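Local coordinates for uncharacterized protein DR_A0006 (Deinococcus radiodurans R1, PDB 3GGN), which is of unknown function but carries a START-like domain of the polyketide cyclase and lipid transport family, and so probably binds a hydrophobic ligand, at residues A21-L26 with G89-R94; L31-L36 with V106-R111; R48-A53 with T59-A64; L66-D69 with I75-R78. One frame throughout, in Å; residues are numbered along the deposited sequence.

Interaction 1: A21-L26 with G89-R94; sequences AVWRDL and GEVLFR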
loop_
_atom_site.group_PDB
_atom_site.type_symbol
_atom_site.label_atom_id
_atom_site.label_comp_id
_atom_site.label_asym_id
_atom_site.label_seq_id
_atom_site.Cartn_x
_atom_site.Cartn_y
_atom_site.Cartn_z
ATOM N N ALA B 21 -15.966 3.964 -3.991
ATOM C CA ALA B 21 -15.973 2.547 -4.364
ATOM C C ALA B 21 -14.890 1.735 -3.667
ATOM O O ALA B 21 -15.127 0.595 -3.256
ATOM C CB ALA B 21 -15.834 2.413 -5.873
ATOM N N VAL B 22 -13.701 2.312 -3.537
ATOM C CA VAL B 22 -12.606 1.609 -2.877
ATOM C C VAL B 22 -12.941 1.438 -1.401
ATOM O O VAL B 22 -12.929 0.321 -0.879
ATOM C CB VAL B 22 -11.266 2.382 -3.011
ATOM C CG1 VAL B 22 -10.155 1.645 -2.269
ATOM C CG2 VAL B 22 -10.898 2.542 -4.486
ATOM N N TRP B 23 -13.262 2.546 -0.734
ATOM C CA TRP B 23 -13.596 2.512 0.689
ATOM C C TRP B 23 -14.782 1.617 1.043
ATOM O O TRP B 23 -14.790 0.996 2.104
ATOM C CB TRP B 23 -13.865 3.925 1.209
ATOM C CG TRP B 23 -12.625 4.738 1.331
ATOM C CD1 TRP B 23 -11.935 5.337 0.322
ATOM C CD2 TRP B 23 -11.875 4.972 2.527
ATOM N NE1 TRP B 23 -10.794 5.925 0.811
ATOM C CE2 TRP B 23 -10.732 5.718 2.163
ATOM C CE3 TRP B 23 -12.056 4.618 3.873
ATOM C CZ2 TRP B 23 -9.768 6.121 3.096
ATOM C CZ3 TRP B 23 -11.098 5.016 4.802
ATOM C CH2 TRP B 23 -9.968 5.762 4.407
ATOM N N ARG B 24 -15.775 1.550 0.161
ATOM C CA ARG B 24 -16.964 0.735 0.412
ATOM C C ARG B 24 -16.663 -0.764 0.445
ATOM O O ARG B 24 -17.444 -1.545 0.998
ATOM C CB ARG B 24 -18.051 1.031 -0.641
ATOM C CG ARG B 24 -19.392 0.342 -0.362
ATOM C CD ARG B 24 -19.999 0.832 0.956
ATOM N NE ARG B 24 -21.258 0.169 1.322
ATOM C CZ ARG B 24 -21.362 -1.076 1.782
ATOM N NH1 ARG B 24 -20.281 -1.833 1.940
ATOM N NH2 ARG B 24 -22.553 -1.561 2.119
ATOM N N ASP B 25 -15.547 -1.165 -0.158
ATOM C CA ASP B 25 -15.124 -2.565 -0.177
ATOM C C ASP B 25 -14.496 -2.813 1.194
ATOM O O ASP B 25 -13.283 -2.717 1.370
ATOM C CB ASP B 25 -14.110 -2.779 -1.314
ATOM C CG ASP B 25 -13.341 -4.086 -1.188
ATOM O OD1 ASP B 25 -13.901 -5.067 -0.656
ATOM O OD2 ASP B 25 -12.175 -4.134 -1.634
ATOM N N LEU B 26 -15.343 -3.132 2.169
ATOM C CA LEU B 26 -14.889 -3.317 3.540
ATOM C C LEU B 26 -13.691 -4.241 3.750
ATOM O O LEU B 26 -12.739 -3.867 4.428
ATOM C CB LEU B 26 -16.066 -3.755 4.427
ATOM C CG LEU B 26 -17.308 -2.848 4.379
ATOM C CD1 LEU B 26 -18.328 -3.304 5.411
ATOM C CD2 LEU B 26 -16.908 -1.402 4.654
ATOM N N GLY B 89 -16.300 5.491 12.905
ATOM C CA GLY B 89 -15.543 6.059 11.817
ATOM C C GLY B 89 -16.476 6.702 10.822
ATOM O O GLY B 89 -17.667 6.373 10.756
ATOM N N GLU B 90 -15.933 7.629 10.046
ATOM C CA GLU B 90 -16.717 8.322 9.044
ATOM C C GLU B 90 -15.785 8.822 7.956
ATOM O O GLU B 90 -14.762 9.450 8.239
ATOM C CB GLU B 90 -17.456 9.503 9.682
ATOM C CG GLU B 90 -18.436 10.193 8.755
ATOM C CD GLU B 90 -19.019 11.462 9.348
ATOM O OE1 GLU B 90 -19.861 12.088 8.677
ATOM O OE2 GLU B 90 -18.636 11.837 10.482
ATOM N N VAL B 91 -16.121 8.519 6.712
ATOM C CA VAL B 91 -15.321 8.992 5.595
ATOM C C VAL B 91 -16.266 9.739 4.673
ATOM O O VAL B 91 -17.291 9.200 4.257
ATOM C CB VAL B 91 -14.654 7.838 4.815
ATOM C CG1 VAL B 91 -13.732 8.419 3.735
ATOM C CG2 VAL B 91 -13.847 6.960 5.763
ATOM N N LEU B 92 -15.936 10.991 4.384
ATOM C CA LEU B 92 -16.754 11.811 3.500
ATOM C C LEU B 92 -16.014 11.995 2.179
ATOM O O LEU B 92 -14.786 11.948 2.137
ATOM C CB LEU B 92 -17.012 13.185 4.124
ATOM C CG LEU B 92 -17.748 13.250 5.463
ATOM C CD1 LEU B 92 -17.802 14.704 5.929
ATOM C CD2 LEU B 92 -19.146 12.676 5.314
ATOM N N PHE B 93 -16.771 12.195 1.106
ATOM C CA PHE B 93 -16.204 12.414 -0.220
ATOM C C PHE B 93 -16.844 13.713 -0.671
ATOM O O PHE B 93 -17.975 13.728 -1.158
ATOM C CB PHE B 93 -16.572 11.252 -1.142
ATOM C CG PHE B 93 -16.029 9.929 -0.676
ATOM C CD1 PHE B 93 -14.688 9.608 -0.870
ATOM C CD2 PHE B 93 -16.842 9.031 0.015
ATOM C CE1 PHE B 93 -14.162 8.417 -0.384
ATOM C CE2 PHE B 93 -16.326 7.827 0.512
ATOM C CZ PHE B 93 -14.981 7.521 0.311
ATOM N N ARG B 94 -16.111 14.806 -0.484
ATOM C CA ARG B 94 -16.613 16.136 -0.807
ATOM C C ARG B 94 -15.925 16.777 -1.995
ATOM O O ARG B 94 -14.781 16.466 -2.307
ATOM C CB ARG B 94 -16.428 17.061 0.400
ATOM C CG ARG B 94 -16.647 16.395 1.738
ATOM C CD ARG B 94 -16.490 17.376 2.889
ATOM N NE ARG B 94 -15.195 18.049 2.924
ATOM C CZ ARG B 94 -14.814 18.861 3.911
ATOM N NH1 ARG B 94 -15.626 19.088 4.932
ATOM N NH2 ARG B 94 -13.630 19.449 3.885
#
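Trp23, on helix 16-24, drives its indole against Val91 and Phe93 of strand 86-95. Its CB already points to the strand, and Trp23 CB lies 3.9 Å from Phe93 CZ; chi1 of -73° then places the indole beside the backbone N, where both partners meet it. Trp23 CG is 3.8 Å and Trp23 CD1 3.7 Å from Phe93 CZ. The two rings form an offset edge-to-face pair: the edge of Phe93 is turned to the face of the Trp23 five-membered ring, with centroids 5.4 Å apart and planes at 66°. Farther out, Val91 takes over. Its CG1 stands over one face of the Trp23 six-membered ring, 4.2 Å from the centroid and 13° off the normal, a CH-pi contact, while Val91 CG2 lies 3.5 Å from both Trp23 CE3 and Trp23 CZ3. Outside the two segments, Phe140 of helix 130-146 makes a second edge-to-face contact with Trp23, and Leu32 also packs on it. Trp23, Val91 and Phe93 are all buried. Between 21-26 and 89-94 the contact is thus wholly apolar and aromatic, resting on dispersion and C-H contacts; the helix finds its polar tie to the sheet elsewhere, through Arg24 and Asp69.

Interaction 2: L31-L36 with V106-R111; sequences LLMTHL and VRLTYR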
loop_
_atom_site.group_PDB
_atom_site.type_symbol
_atom_site.label_atom_id
_atom_site.label_comp_id
_atom_site.label_asym_id
_atom_site.label_seq_id
_atom_site.Cartn_x
_atom_site.Cartn_y
_atom_site.Cartn_z
ATOM N N LEU B 31 -6.050 -2.285 3.785
ATOM C CA LEU B 31 -5.027 -1.768 2.878
ATOM C C LEU B 31 -5.039 -0.244 2.995
ATOM O O LEU B 31 -3.999 0.412 2.893
ATOM C CB LEU B 31 -5.329 -2.193 1.434
ATOM C CG LEU B 31 -5.225 -3.697 1.131
ATOM C CD1 LEU B 31 -5.927 -4.027 -0.181
ATOM C CD2 LEU B 31 -3.758 -4.110 1.077
ATOM N N LEU B 32 -6.228 0.309 3.231
ATOM C CA LEU B 32 -6.408 1.752 3.379
ATOM C C LEU B 32 -6.044 2.210 4.792
ATOM O O LEU B 32 -5.319 3.189 4.965
ATOM C CB LEU B 32 -7.862 2.144 3.079
ATOM C CG LEU B 32 -8.393 1.864 1.669
ATOM C CD1 LEU B 32 -9.869 2.247 1.581
ATOM C CD2 LEU B 32 -7.576 2.646 0.659
ATOM N N MET B 33 -6.565 1.509 5.796
ATOM C CA MET B 33 -6.290 1.829 7.199
ATOM C C MET B 33 -5.398 0.706 7.731
ATOM O O MET B 33 -5.877 -0.361 8.108
ATOM C CB MET B 33 -7.597 1.891 7.995
ATOM C CG MET B 33 -8.680 2.713 7.329
ATOM S SD MET B 33 -10.060 3.130 8.413
ATOM C CE MET B 33 -9.904 4.874 8.393
ATOM N N THR B 34 -4.098 0.964 7.773
ATOM C CA THR B 34 -3.136 -0.047 8.196
ATOM C C THR B 34 -3.189 -0.535 9.640
ATOM O O THR B 34 -2.613 -1.576 9.951
ATOM C CB THR B 34 -1.703 0.405 7.853
ATOM O OG1 THR B 34 -1.412 1.644 8.508
ATOM C CG2 THR B 34 -1.571 0.592 6.355
ATOM N N HIS B 35 -3.875 0.183 10.522
ATOM C CA HIS B 35 -3.962 -0.269 11.912
ATOM C C HIS B 35 -4.909 -1.466 12.041
ATOM O O HIS B 35 -4.903 -2.170 13.052
ATOM C CB HIS B 35 -4.428 0.864 12.835
ATOM C CG HIS B 35 -5.704 1.517 12.405
ATOM N ND1 HIS B 35 -5.821 2.220 11.224
ATOM C CD2 HIS B 35 -6.913 1.599 13.012
ATOM C CE1 HIS B 35 -7.045 2.710 11.124
ATOM N NE2 HIS B 35 -7.727 2.347 12.195
ATOM N N LEU B 36 -5.712 -1.699 11.008
ATOM C CA LEU B 36 -6.664 -2.803 11.007
ATOM C C LEU B 36 -6.035 -4.064 10.440
ATOM O O LEU B 36 -5.243 -4.002 9.501
ATOM C CB LEU B 36 -7.891 -2.438 10.171
ATOM C CG LEU B 36 -8.733 -1.249 10.635
ATOM C CD1 LEU B 36 -9.891 -1.050 9.660
ATOM C CD2 LEU B 36 -9.256 -1.489 12.049
ATOM N N VAL B 106 -11.444 11.765 6.647
ATOM C CA VAL B 106 -11.560 10.585 7.497
ATOM C C VAL B 106 -11.501 10.961 8.969
ATOM O O VAL B 106 -10.616 11.708 9.387
ATOM C CB VAL B 106 -10.426 9.565 7.200
ATOM C CG1 VAL B 106 -10.558 8.341 8.100
ATOM C CG2 VAL B 106 -10.468 9.150 5.745
ATOM N N ARG B 107 -12.456 10.449 9.744
ATOM C CA ARG B 107 -12.515 10.696 11.179
ATOM C C ARG B 107 -12.722 9.365 11.903
ATOM O O ARG B 107 -13.732 8.685 11.691
ATOM C CB ARG B 107 -13.659 11.655 11.529
ATOM C CG ARG B 107 -13.701 12.002 13.015
ATOM C CD ARG B 107 -14.793 13.005 13.353
ATOM N NE ARG B 107 -14.731 13.400 14.760
ATOM C CZ ARG B 107 -15.559 14.270 15.331
ATOM N NH1 ARG B 107 -16.520 14.843 14.618
ATOM N NH2 ARG B 107 -15.430 14.566 16.616
ATOM N N LEU B 108 -11.759 8.998 12.747
ATOM C CA LEU B 108 -11.817 7.746 13.497
ATOM C C LEU B 108 -11.700 7.997 14.992
ATOM O O LEU B 108 -10.932 8.862 15.432
ATOM C CB LEU B 108 -10.672 6.826 13.076
ATOM C CG LEU B 108 -10.443 6.661 11.572
ATOM C CD1 LEU B 108 -9.134 5.910 11.353
ATOM C CD2 LEU B 108 -11.624 5.925 10.941
ATOM N N THR B 109 -12.468 7.239 15.767
ATOM C CA THR B 109 -12.440 7.350 17.223
ATOM C C THR B 109 -12.326 5.937 17.790
ATOM O O THR B 109 -13.014 5.026 17.340
ATOM C CB THR B 109 -13.729 8.005 17.776
ATOM O OG1 THR B 109 -14.833 7.106 17.607
ATOM C CG2 THR B 109 -14.027 9.302 17.041
ATOM N N TYR B 110 -11.439 5.754 18.762
ATOM C CA TYR B 110 -11.245 4.449 19.384
ATOM C C TYR B 110 -11.076 4.629 20.888
ATOM O O TYR B 110 -10.493 5.616 21.341
ATOM C CB TYR B 110 -10.020 3.760 18.794
ATOM N N ARG B 111 -11.595 3.681 21.659
ATOM C CA ARG B 111 -11.496 3.753 23.112
ATOM C C ARG B 111 -11.319 2.367 23.710
ATOM O O ARG B 111 -12.296 1.679 24.009
ATOM C CB ARG B 111 -12.743 4.416 23.694
#
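Met33 and Leu108 reach toward each other tip to tip across the inside of the helix-grip fold, the Bet v 1-like arrangement in which an antiparallel sheet curves round a long C-terminal helix. Met33 follows the short helix 29-32 and opens a type I beta turn closed by the bond from Leu36 N to Met33 O, 3.2 Å. Leu108 stands on strand 102-111, and both side chains leave their backbones toward the other segment. Met33 has CG anti to its carbonyl carbon and then bends at chi3 (118°), which swings CE toward the strand. There the methyl meets both branches of Leu108, and it is also close to Val106 CG1, at 3.5 Å, so that one terminal carbon touches two residues of the strand that project to the same side of the sheet. Met33 SD stays farther back, 4.1 Å from Leu108 CD2.

His35 and Leu108 come at each other from opposite directions. The His35 CG sits between the backbone N and the carbonyl carbon (chi1 54°), and the ring meets the leucine obliquely, with His35 CE1 3.8 Å from Leu108 CD1. Leu36 CG lies over one face of the imidazole, toward its rim. Trp23 packs on both Met33 and Val106, while Leu133 and Leu137 of helix 130-146 also reach Val106. Arg142 of the second subunit packs on Thr34, placing this turn beside the dimer contact. The packing is tightest at the methionine methyl: Met33 CE lies 3.2 Å from both Leu108 CD1 and Leu108 CD2, shorter than usual carbon contacts.

Interaction 3: R48-A53 with T59-A64; sequences RWTVEA and TVSWEA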
loop_
_atom_site.group_PDB
_atom_site.type_symbol
_atom_site.label_atom_id
_atom_site.label_comp_id
_atom_site.label_asym_id
_atom_site.label_seq_id
_atom_site.Cartn_x
_atom_site.Cartn_y
_atom_site.Cartn_z
ATOM N N ARG B 48 -17.371 -7.810 11.046
ATOM C CA ARG B 48 -16.508 -8.139 12.171
ATOM C C ARG B 48 -15.143 -7.522 11.919
ATOM O O ARG B 48 -14.525 -7.780 10.889
ATOM C CB ARG B 48 -16.355 -9.655 12.295
ATOM C CG ARG B 48 -15.461 -10.098 13.435
ATOM C CD ARG B 48 -16.172 -11.158 14.259
ATOM N NE ARG B 48 -17.461 -10.650 14.724
ATOM C CZ ARG B 48 -18.420 -11.401 15.256
ATOM N NH1 ARG B 48 -18.241 -12.707 15.394
ATOM N NH2 ARG B 48 -19.561 -10.841 15.646
ATOM N N TRP B 49 -14.679 -6.712 12.861
ATOM C CA TRP B 49 -13.389 -6.049 12.737
ATOM C C TRP B 49 -12.355 -6.693 13.668
ATOM O O TRP B 49 -12.705 -7.232 14.715
ATOM C CB TRP B 49 -13.549 -4.564 13.069
ATOM C CG TRP B 49 -14.424 -3.811 12.098
ATOM C CD1 TRP B 49 -15.668 -4.170 11.664
ATOM C CD2 TRP B 49 -14.115 -2.573 11.447
ATOM N NE1 TRP B 49 -16.151 -3.234 10.775
ATOM C CE2 TRP B 49 -15.218 -2.243 10.625
ATOM C CE3 TRP B 49 -13.016 -1.707 11.478
ATOM C CZ2 TRP B 49 -15.249 -1.086 9.839
ATOM C CZ3 TRP B 49 -13.048 -0.554 10.694
ATOM C CH2 TRP B 49 -14.159 -0.257 9.886
ATOM N N THR B 50 -11.085 -6.623 13.278
ATOM C CA THR B 50 -9.995 -7.205 14.052
ATOM C C THR B 50 -8.708 -6.390 13.920
ATOM O O THR B 50 -8.376 -5.920 12.833
ATOM C CB THR B 50 -9.698 -8.639 13.576
ATOM O OG1 THR B 50 -10.915 -9.396 13.549
ATOM C CG2 THR B 50 -8.702 -9.325 14.509
ATOM N N VAL B 51 -7.996 -6.233 15.034
ATOM C CA VAL B 51 -6.729 -5.506 15.072
ATOM C C VAL B 51 -5.685 -6.316 15.847
ATOM O O VAL B 51 -6.032 -7.169 16.652
ATOM C CB VAL B 51 -6.866 -4.136 15.766
ATOM C CG1 VAL B 51 -7.703 -3.196 14.914
ATOM C CG2 VAL B 51 -7.486 -4.320 17.147
ATOM N N GLU B 52 -4.410 -6.032 15.600
ATOM C CA GLU B 52 -3.312 -6.727 16.269
ATOM C C GLU B 52 -3.074 -6.241 17.696
ATOM O O GLU B 52 -2.635 -5.113 17.915
ATOM C CB GLU B 52 -2.029 -6.570 15.453
ATOM C CG GLU B 52 -1.954 -7.503 14.264
ATOM C CD GLU B 52 -1.835 -8.953 14.685
ATOM O OE1 GLU B 52 -0.793 -9.315 15.271
ATOM O OE2 GLU B 52 -2.781 -9.730 14.439
ATOM N N ALA B 53 -3.360 -7.103 18.665
ATOM C CA ALA B 53 -3.177 -6.761 20.070
ATOM C C ALA B 53 -1.773 -7.131 20.542
ATOM O O ALA B 53 -1.165 -8.074 20.036
ATOM C CB ALA B 53 -4.219 -7.477 20.921
ATOM N N THR B 59 -4.796 -10.687 19.371
ATOM C CA THR B 59 -5.719 -10.186 18.357
ATOM C C THR B 59 -7.060 -9.861 19.009
ATOM O O THR B 59 -7.633 -10.694 19.709
ATOM C CB THR B 59 -5.961 -11.232 17.248
ATOM O OG1 THR B 59 -4.976 -12.269 17.339
ATOM C CG2 THR B 59 -5.859 -10.581 15.878
ATOM N N VAL B 60 -7.557 -8.649 18.779
ATOM C CA VAL B 60 -8.833 -8.221 19.343
ATOM C C VAL B 60 -9.835 -7.904 18.233
ATOM O O VAL B 60 -9.528 -7.156 17.305
ATOM C CB VAL B 60 -8.654 -6.968 20.224
ATOM C CG1 VAL B 60 -10.006 -6.493 20.745
ATOM C CG2 VAL B 60 -7.715 -7.282 21.378
ATOM N N SER B 61 -11.030 -8.475 18.337
ATOM C CA SER B 61 -12.068 -8.251 17.338
ATOM C C SER B 61 -13.403 -7.869 17.966
ATOM O O SER B 61 -13.663 -8.134 19.139
ATOM C CB SER B 61 -12.244 -9.497 16.455
ATOM O OG SER B 61 -12.953 -10.522 17.122
ATOM N N TRP B 62 -14.245 -7.228 17.171
ATOM C CA TRP B 62 -15.553 -6.801 17.635
ATOM C C TRP B 62 -16.467 -6.701 16.428
ATOM O O TRP B 62 -16.009 -6.724 15.287
ATOM C CB TRP B 62 -15.449 -5.436 18.321
ATOM C CG TRP B 62 -15.042 -4.338 17.391
ATOM C CD1 TRP B 62 -15.865 -3.560 16.630
ATOM C CD2 TRP B 62 -13.705 -3.923 17.090
ATOM N NE1 TRP B 62 -15.125 -2.686 15.875
ATOM C CE2 TRP B 62 -13.795 -2.887 16.136
ATOM C CE3 TRP B 62 -12.437 -4.328 17.533
ATOM C CZ2 TRP B 62 -12.665 -2.245 15.614
ATOM C CZ3 TRP B 62 -11.310 -3.691 17.013
ATOM C CH2 TRP B 62 -11.436 -2.659 16.062
ATOM N N GLU B 63 -17.760 -6.599 16.686
ATOM C CA GLU B 63 -18.730 -6.488 15.620
ATOM C C GLU B 63 -19.097 -5.016 15.466
ATOM O O GLU B 63 -19.189 -4.281 16.455
ATOM C CB GLU B 63 -19.976 -7.303 15.965
ATOM C CG GLU B 63 -20.875 -7.600 14.781
ATOM C CD GLU B 63 -22.059 -8.468 15.164
ATOM O OE1 GLU B 63 -21.855 -9.452 15.911
ATOM O OE2 GLU B 63 -23.186 -8.170 14.711
ATOM N N ALA B 64 -19.295 -4.587 14.226
ATOM C CA ALA B 64 -19.675 -3.208 13.955
ATOM C C ALA B 64 -20.794 -3.175 12.918
ATOM O O ALA B 64 -21.114 -4.194 12.300
ATOM C CB ALA B 64 -18.475 -2.425 13.452
#
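The indole of Trp62 carries the CB of Trp49 over one face, 3.9 Å from the centroid of its six-membered ring, a CH-pi contact. At its edge, near the ring plane, lies Val51 CG2, 3.9 Å from Trp62 CZ3. The two indoles are inclined by 24°, but they are slid apart and barely overlap. Trp49 instead stacks on Trp77, while Ala64 CB approaches the Trp49 ring obliquely, 3.6 Å from NE1; that NE1 is hydrogen-bonded to Ser47 OG. On the other face of the sheet, Arg48 bends at chi2 and chi3 to bring NH2 to Glu63 OE1, a 2.7 Å salt bridge met at the edge of the guanidinium, although the guanidinium and carboxylate planes differ by 41°. Glu63 OE2 has Arg46 as a second cationic partner. Arg48 NE is buried here without a partner in the model. Backbone bonds fix the hydrogen-bonded pairs: Trp49 N to Trp62 O is 2.8 Å, and Val51 N to Val60 O is 2.9 Å, answered by Val60 N to Val51 O. The N-to-C directions of the two short strand segments lie 157° apart, making an antiparallel beta hairpin within the curved sheet of a Bet v 1-like fold.

Interaction 4: L66-D69 with I75-R78; sequences LTAD and IAWR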
loop_
_atom_site.group_PDB
_atom_site.type_symbol
_atom_site.label_atom_id
_atom_site.label_comp_id
_atom_site.label_asym_id
_atom_site.label_seq_id
_atom_site.Cartn_x
_atom_site.Cartn_y
_atom_site.Cartn_z
ATOM N N LEU B 66 -22.722 -0.485 9.746
ATOM C CA LEU B 66 -22.675 0.747 8.972
ATOM C C LEU B 66 -23.844 1.589 9.473
ATOM O O LEU B 66 -24.954 1.084 9.583
ATOM C CB LEU B 66 -22.875 0.465 7.479
ATOM C CG LEU B 66 -21.779 -0.295 6.731
ATOM C CD1 LEU B 66 -22.269 -0.685 5.339
ATOM C CD2 LEU B 66 -20.542 0.572 6.643
ATOM N N THR B 67 -23.603 2.859 9.788
ATOM C CA THR B 67 -24.684 3.722 10.250
ATOM C C THR B 67 -25.115 4.663 9.126
ATOM O O THR B 67 -26.130 5.352 9.230
ATOM C CB THR B 67 -24.255 4.567 11.461
ATOM O OG1 THR B 67 -23.773 3.707 12.499
ATOM C CG2 THR B 67 -25.438 5.348 12.004
ATOM N N ALA B 68 -24.330 4.689 8.056
ATOM C CA ALA B 68 -24.621 5.543 6.908
ATOM C C ALA B 68 -23.809 5.080 5.710
ATOM O O ALA B 68 -22.604 4.841 5.813
ATOM C CB ALA B 68 -24.284 7.002 7.224
ATOM N N ASP B 69 -24.485 4.933 4.580
ATOM C CA ASP B 69 -23.836 4.518 3.353
ATOM C C ASP B 69 -24.535 5.211 2.199
ATOM O O ASP B 69 -25.524 4.707 1.651
ATOM C CB ASP B 69 -23.903 3.000 3.187
ATOM C CG ASP B 69 -23.289 2.533 1.881
ATOM O OD1 ASP B 69 -22.374 3.220 1.371
ATOM O OD2 ASP B 69 -23.715 1.478 1.364
ATOM N N ILE B 75 -19.644 7.250 4.212
ATOM C CA ILE B 75 -19.732 5.926 4.800
ATOM C C ILE B 75 -19.411 6.132 6.276
ATOM O O ILE B 75 -18.411 6.762 6.605
ATOM C CB ILE B 75 -18.691 4.964 4.204
ATOM C CG1 ILE B 75 -18.800 4.942 2.672
ATOM C CG2 ILE B 75 -18.904 3.570 4.787
ATOM C CD1 ILE B 75 -17.780 4.038 1.989
ATOM N N ALA B 76 -20.270 5.633 7.156
ATOM C CA ALA B 76 -20.062 5.767 8.598
ATOM C C ALA B 76 -20.328 4.429 9.268
ATOM O O ALA B 76 -21.209 3.674 8.840
ATOM C CB ALA B 76 -20.991 6.841 9.175
ATOM N N TRP B 77 -19.566 4.144 10.320
ATOM C CA TRP B 77 -19.707 2.894 11.051
ATOM C C TRP B 77 -19.459 3.068 12.545
ATOM O O TRP B 77 -18.853 4.050 12.978
ATOM C CB TRP B 77 -18.731 1.863 10.487
ATOM C CG TRP B 77 -17.300 2.218 10.688
ATOM C CD1 TRP B 77 -16.507 1.881 11.754
ATOM C CD2 TRP B 77 -16.472 2.966 9.791
ATOM N NE1 TRP B 77 -15.236 2.368 11.568
ATOM C CE2 TRP B 77 -15.187 3.038 10.371
ATOM C CE3 TRP B 77 -16.693 3.584 8.548
ATOM C CZ2 TRP B 77 -14.120 3.703 9.751
ATOM C CZ3 TRP B 77 -15.628 4.248 7.930
ATOM C CH2 TRP B 77 -14.360 4.299 8.535
ATOM N N ARG B 78 -19.933 2.109 13.331
ATOM C CA ARG B 78 -19.740 2.160 14.771
ATOM C C ARG B 78 -19.817 0.772 15.387
ATOM O O ARG B 78 -20.573 -0.092 14.933
ATOM C CB ARG B 78 -20.784 3.067 15.426
ATOM C CG ARG B 78 -22.192 2.512 15.393
ATOM C CD ARG B 78 -23.191 3.556 15.854
ATOM N NE ARG B 78 -24.564 3.084 15.738
ATOM C CZ ARG B 78 -25.623 3.885 15.754
ATOM N NH1 ARG B 78 -25.457 5.196 15.879
ATOM N NH2 ARG B 78 -26.846 3.379 15.637
HETATM O O HOH W 1 -21.829 5.856 13.125
#
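Ala76 O receives two backbone donors from the neighbouring strand. Thr67 N gives the shorter bond to Ala76 O, 2.7 Å with 155° at the hydrogen, although it approaches from above the carbonyl plane, 42° out of it. Ala68 N adds a weak second bond to Ala76 O at 3.4 Å. In return, Ala76 N donates to Ala68 O at 2.8 Å, so both backbone polar atoms of Ala76 are engaged by the segment 66-69. Leu66 O accepts a hydrogen bond from Lys45 NZ. Two consecutive residues facing one partner define a classic beta bulge: the register shifts by one between Leu66, paired with Trp77, and Ala68, paired with Ala76. It coincides with a corner at Thr67 in strand 59-70, where this strand is paired in a hairpin with strand 74-79 of the Bet v 1-like sheet.

Of the side-chain oxygens, Thr67 OG1 stays within the contact and those of Asp69 turn to helix 16-24. A water bonded to Thr67 OG1 (3.0 Å) donates a weak bond to Trp77 O. Thr67 OG1 also lies over one face of the Arg78 guanidinium without a hydrogen bond to NE, which instead has a long, weak ion pair with Glu65. Asp69 OD1 is hydrogen-bonded to Tyr20 OH, and OD2 forms a salt bridge with Arg24 NE. On the same face as Asp69, Leu66 CD2 packs alongside Ile75 CG2 at 3.9 Å; on the other, the methyls Ala68 CB and Ala76 CB meet at 3.8 Å.

From the N terminus, helix 16-24 opens interaction 1, and helix 29-32 with its following turn opens interaction 2 before the first has closed. Strands 46-52 and 59-70 then close interaction 3, a short hairpin, and strand 59-70 goes on to form interaction 4 with strand 74-79. These two local hairpins lie in series, both within the long loops of interactions 1 and 2. Interaction 1 closes at strand 86-95 and interaction 2 at strand 102-111, so the long loops cross. A probable backbone bond from Val91 N to Ile75 O joins interactions 1 and 4, Leu36 packs on Trp49 between interactions 2 and 3, and Trp77 links strand 74-79 to Leu108 of strand 102-111 across the concave side of the sheet.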